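Local atomic coordinates of VP4 CORE protein (PDB entry 2JHP), a protein that caps viral mRNA as a multifunctional enzyme of the bluetongue virus core, carrying methyltransferase sites that bind S-adenosyl-L-homocysteine. Residues Arg260-Asp265 with Glu291-Met296. Residues are numbered along the deposited sequence; the frame is centred on the assembly and turned at random.
Sequences RLFIWD and EIAYEM. With SAH (S-adenosyl-L-homocysteine), chain C.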
loop_
_atom_site.group_PDB
_atom_site.type_symbol
_atom_site.label_atom_id
_atom_site.label_comp_id
_atom_site.label_asym_id
_atom_site.label_seq_id
_atom_site.Cartn_x
_atom_site.Cartn_y
_atom_site.Cartn_z
ATOM N N ARG A 260 -7.216 -25.604 -8.494
ATOM C CA ARG A 260 -6.978 -26.577 -7.438
ATOM C C ARG A 260 -5.515 -26.540 -7.016
ATOM O O ARG A 260 -4.627 -26.366 -7.852
ATOM C CB ARG A 260 -7.343 -27.982 -7.902
ATOM C CG ARG A 260 -8.793 -28.178 -8.289
ATOM C CD ARG A 260 -9.032 -29.602 -8.800
ATOM N NE ARG A 260 -10.262 -29.727 -9.576
ATOM C CZ ARG A 260 -10.308 -29.790 -10.905
ATOM N NH1 ARG A 260 -9.190 -29.724 -11.620
ATOM N NH2 ARG A 260 -11.481 -29.896 -11.521
ATOM N N LEU A 261 -5.277 -26.696 -5.715
ATOM C CA LEU A 261 -3.924 -26.840 -5.163
ATOM C C LEU A 261 -3.769 -28.172 -4.437
ATOM O O LEU A 261 -4.645 -28.575 -3.666
ATOM C CB LEU A 261 -3.596 -25.682 -4.217
ATOM C CG LEU A 261 -2.558 -25.823 -3.098
ATOM C CD1 LEU A 261 -1.144 -25.927 -3.640
ATOM C CD2 LEU A 261 -2.705 -24.604 -2.213
ATOM N N PHE A 262 -2.641 -28.831 -4.690
ATOM C CA PHE A 262 -2.330 -30.140 -4.143
ATOM C C PHE A 262 -1.307 -29.990 -3.015
ATOM O O PHE A 262 -0.199 -29.497 -3.236
ATOM C CB PHE A 262 -1.784 -31.020 -5.274
ATOM C CG PHE A 262 -1.469 -32.443 -4.874
ATOM C CD1 PHE A 262 -2.451 -33.427 -4.936
ATOM C CD2 PHE A 262 -0.184 -32.804 -4.484
ATOM C CE1 PHE A 262 -2.162 -34.747 -4.585
ATOM C CE2 PHE A 262 0.118 -34.125 -4.137
ATOM C CZ PHE A 262 -0.873 -35.097 -4.185
ATOM N N ILE A 263 -1.694 -30.405 -1.808
ATOM C CA ILE A 263 -0.835 -30.316 -0.617
ATOM C C ILE A 263 -0.541 -31.721 -0.058
ATOM O O ILE A 263 -1.469 -32.449 0.308
ATOM C CB ILE A 263 -1.463 -29.429 0.487
ATOM C CG1 ILE A 263 -1.717 -28.012 -0.037
ATOM C CG2 ILE A 263 -0.554 -29.385 1.717
ATOM C CD1 ILE A 263 -2.225 -27.026 1.011
ATOM N N TRP A 264 0.748 -32.081 -0.002
ATOM C CA TRP A 264 1.214 -33.422 0.418
ATOM C C TRP A 264 2.135 -33.328 1.628
ATOM O O TRP A 264 3.229 -32.750 1.545
ATOM C CB TRP A 264 1.933 -34.127 -0.740
ATOM C CG TRP A 264 2.483 -35.522 -0.455
ATOM C CD1 TRP A 264 3.668 -35.835 0.158
ATOM C CD2 TRP A 264 1.887 -36.773 -0.828
ATOM N NE1 TRP A 264 3.840 -37.206 0.200
ATOM C CE2 TRP A 264 2.763 -37.805 -0.402
ATOM C CE3 TRP A 264 0.697 -37.125 -1.479
ATOM C CZ2 TRP A 264 2.474 -39.155 -0.594
ATOM C CZ3 TRP A 264 0.417 -38.466 -1.675
ATOM C CH2 TRP A 264 1.297 -39.463 -1.231
ATOM N N ASP A 265 1.673 -33.902 2.744
ATOM C CA ASP A 265 2.409 -33.903 4.014
ATOM C C ASP A 265 2.485 -35.304 4.611
ATOM O O ASP A 265 2.549 -35.478 5.834
ATOM C CB ASP A 265 1.783 -32.912 5.016
ATOM C CG ASP A 265 2.750 -32.511 6.131
ATOM O OD1 ASP A 265 3.974 -32.428 5.876
ATOM O OD2 ASP A 265 2.289 -32.279 7.266
ATOM N N GLU A 291 5.108 -37.418 -7.792
ATOM C CA GLU A 291 4.653 -38.218 -8.924
ATOM C C GLU A 291 3.138 -38.140 -9.111
ATOM O O GLU A 291 2.661 -37.911 -10.214
ATOM C CB GLU A 291 5.091 -39.666 -8.733
ATOM C CG GLU A 291 6.589 -39.883 -8.914
ATOM C CD GLU A 291 7.045 -41.289 -8.546
ATOM O OE1 GLU A 291 6.181 -42.164 -8.267
ATOM O OE2 GLU A 291 8.280 -41.525 -8.539
ATOM N N ILE A 292 2.389 -38.316 -8.024
ATOM C CA ILE A 292 0.934 -38.141 -8.047
ATOM C C ILE A 292 0.553 -36.753 -8.560
ATOM O O ILE A 292 -0.353 -36.613 -9.388
ATOM C CB ILE A 292 0.307 -38.441 -6.662
ATOM C CG1 ILE A 292 0.291 -39.965 -6.439
ATOM C CG2 ILE A 292 -1.103 -37.860 -6.564
ATOM C CD1 ILE A 292 -0.152 -40.430 -5.061
ATOM N N ALA A 293 1.276 -35.739 -8.086
ATOM C CA ALA A 293 1.041 -34.358 -8.502
ATOM C C ALA A 293 1.339 -34.166 -9.993
ATOM O O ALA A 293 0.537 -33.570 -10.713
ATOM C CB ALA A 293 1.859 -33.373 -7.634
ATOM N N TYR A 294 2.488 -34.677 -10.442
ATOM C CA TYR A 294 2.888 -34.582 -11.847
ATOM C C TYR A 294 1.851 -35.242 -12.769
ATOM O O TYR A 294 1.492 -34.667 -13.794
ATOM C CB TYR A 294 4.289 -35.183 -12.060
ATOM C CG TYR A 294 4.942 -34.813 -13.380
ATOM C CD1 TYR A 294 5.616 -33.595 -13.534
ATOM C CD2 TYR A 294 4.897 -35.677 -14.468
ATOM C CE1 TYR A 294 6.215 -33.239 -14.734
ATOM C CE2 TYR A 294 5.501 -35.335 -15.689
ATOM C CZ TYR A 294 6.158 -34.108 -15.807
ATOM O OH TYR A 294 6.759 -33.751 -16.996
ATOM N N GLU A 295 1.361 -36.427 -12.389
ATOM C CA GLU A 295 0.333 -37.142 -13.154
ATOM C C GLU A 295 -0.903 -36.278 -13.282
ATOM O O GLU A 295 -1.585 -36.289 -14.308
ATOM C CB GLU A 295 -0.076 -38.443 -12.460
ATOM C CG GLU A 295 1.006 -39.494 -12.311
ATOM C CD GLU A 295 0.549 -40.659 -11.448
ATOM O OE1 GLU A 295 0.915 -40.703 -10.251
ATOM O OE2 GLU A 295 -0.193 -41.526 -11.964
ATOM N N MET A 296 -1.174 -35.532 -12.219
ATOM C CA MET A 296 -2.361 -34.714 -12.113
ATOM C C MET A 296 -2.141 -33.253 -12.516
ATOM O O MET A 296 -3.005 -32.402 -12.290
ATOM C CB MET A 296 -2.908 -34.805 -10.700
ATOM C CG MET A 296 -3.764 -36.017 -10.467
ATOM S SD MET A 296 -4.309 -36.041 -8.764
ATOM C CE MET A 296 -5.977 -36.577 -9.028
HETATM N N SAH C . -0.382 -32.370 8.345
HETATM C CA SAH C . -0.303 -32.889 9.747
HETATM C CB SAH C . 1.061 -33.508 10.064
HETATM C CG SAH C . 1.402 -34.720 9.202
HETATM S SD SAH C . 1.395 -36.239 10.177
HETATM C C SAH C . -0.645 -31.786 10.744
HETATM O O SAH C . -0.491 -30.598 10.457
HETATM O OXT SAH C . -1.096 -32.064 11.856
HETATM C "C5'" SAH C . 1.529 -37.319 8.739
HETATM C "C4'" SAH C . 0.211 -38.043 8.532
HETATM O "O4'" SAH C . 0.182 -38.674 7.279
HETATM C "C3'" SAH C . -0.040 -39.139 9.554
HETATM O "O3'" SAH C . -1.024 -38.673 10.440
HETATM C "C2'" SAH C . -0.530 -40.333 8.749
HETATM O "O2'" SAH C . -1.773 -40.794 9.221
HETATM C "C1'" SAH C . -0.724 -39.750 7.366
HETATM N N9 SAH C . -0.489 -40.653 6.229
HETATM C C8 SAH C . 0.469 -41.621 6.082
HETATM N N7 SAH C . 0.325 -42.172 4.854
HETATM C C5 SAH C . -0.696 -41.562 4.216
HETATM C C6 SAH C . -1.264 -41.726 2.957
HETATM N N6 SAH C . -0.786 -42.641 2.120
HETATM N N1 SAH C . -2.334 -40.932 2.580
HETATM C C2 SAH C . -2.833 -39.983 3.445
HETATM N N3 SAH C . -2.259 -39.825 4.693
HETATM C C4 SAH C . -1.213 -40.601 5.071
#
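Phe262 meets the last turn of helix 280-295 through two parts of its ring: CZ lies 3.7 Å from Ile292 CG2, and CD2 lies 3.8 Å from Ala293 CB. With CG anti to the backbone N (chi1 -177°), the ring extends on toward the helix, and Ala293 CA lies over one of its faces. Trp264, two residues along the strand, sends its six-membered ring to the other branch of Ile292, with CZ3 4.0 Å from CD1. Ile292 is thus split between two aromatics, CG2 to Phe262 and CD1 to Trp264, and its side chain crosses each at about a right angle. Phe300, edge-to-face with Phe262, and Ile248, touching both Phe262 and Ile292, pack around this buried cluster. The helix turns its other flank outward, where Glu291, Tyr294 and Glu295 are exposed. Strand 260-264 and helix 291-295 run nearly antiparallel (166°), the helix-on-sheet layer of a Rossmann-like methyltransferase domain, in which helix 280-295 leads on to the adjacent parallel strand 302-308. Beyond the strand's C-terminal end, Asp265 OD2 accepts a 2.9 Å hydrogen bond from the amino N of S-adenosyl-L-homocysteine, while OD1 is salt-bridged to Arg337. No hydrogen bond joins strand and helix, so their contact rests on apolar packing, while the strand's C-terminal end delivers a carboxylate to the ligand.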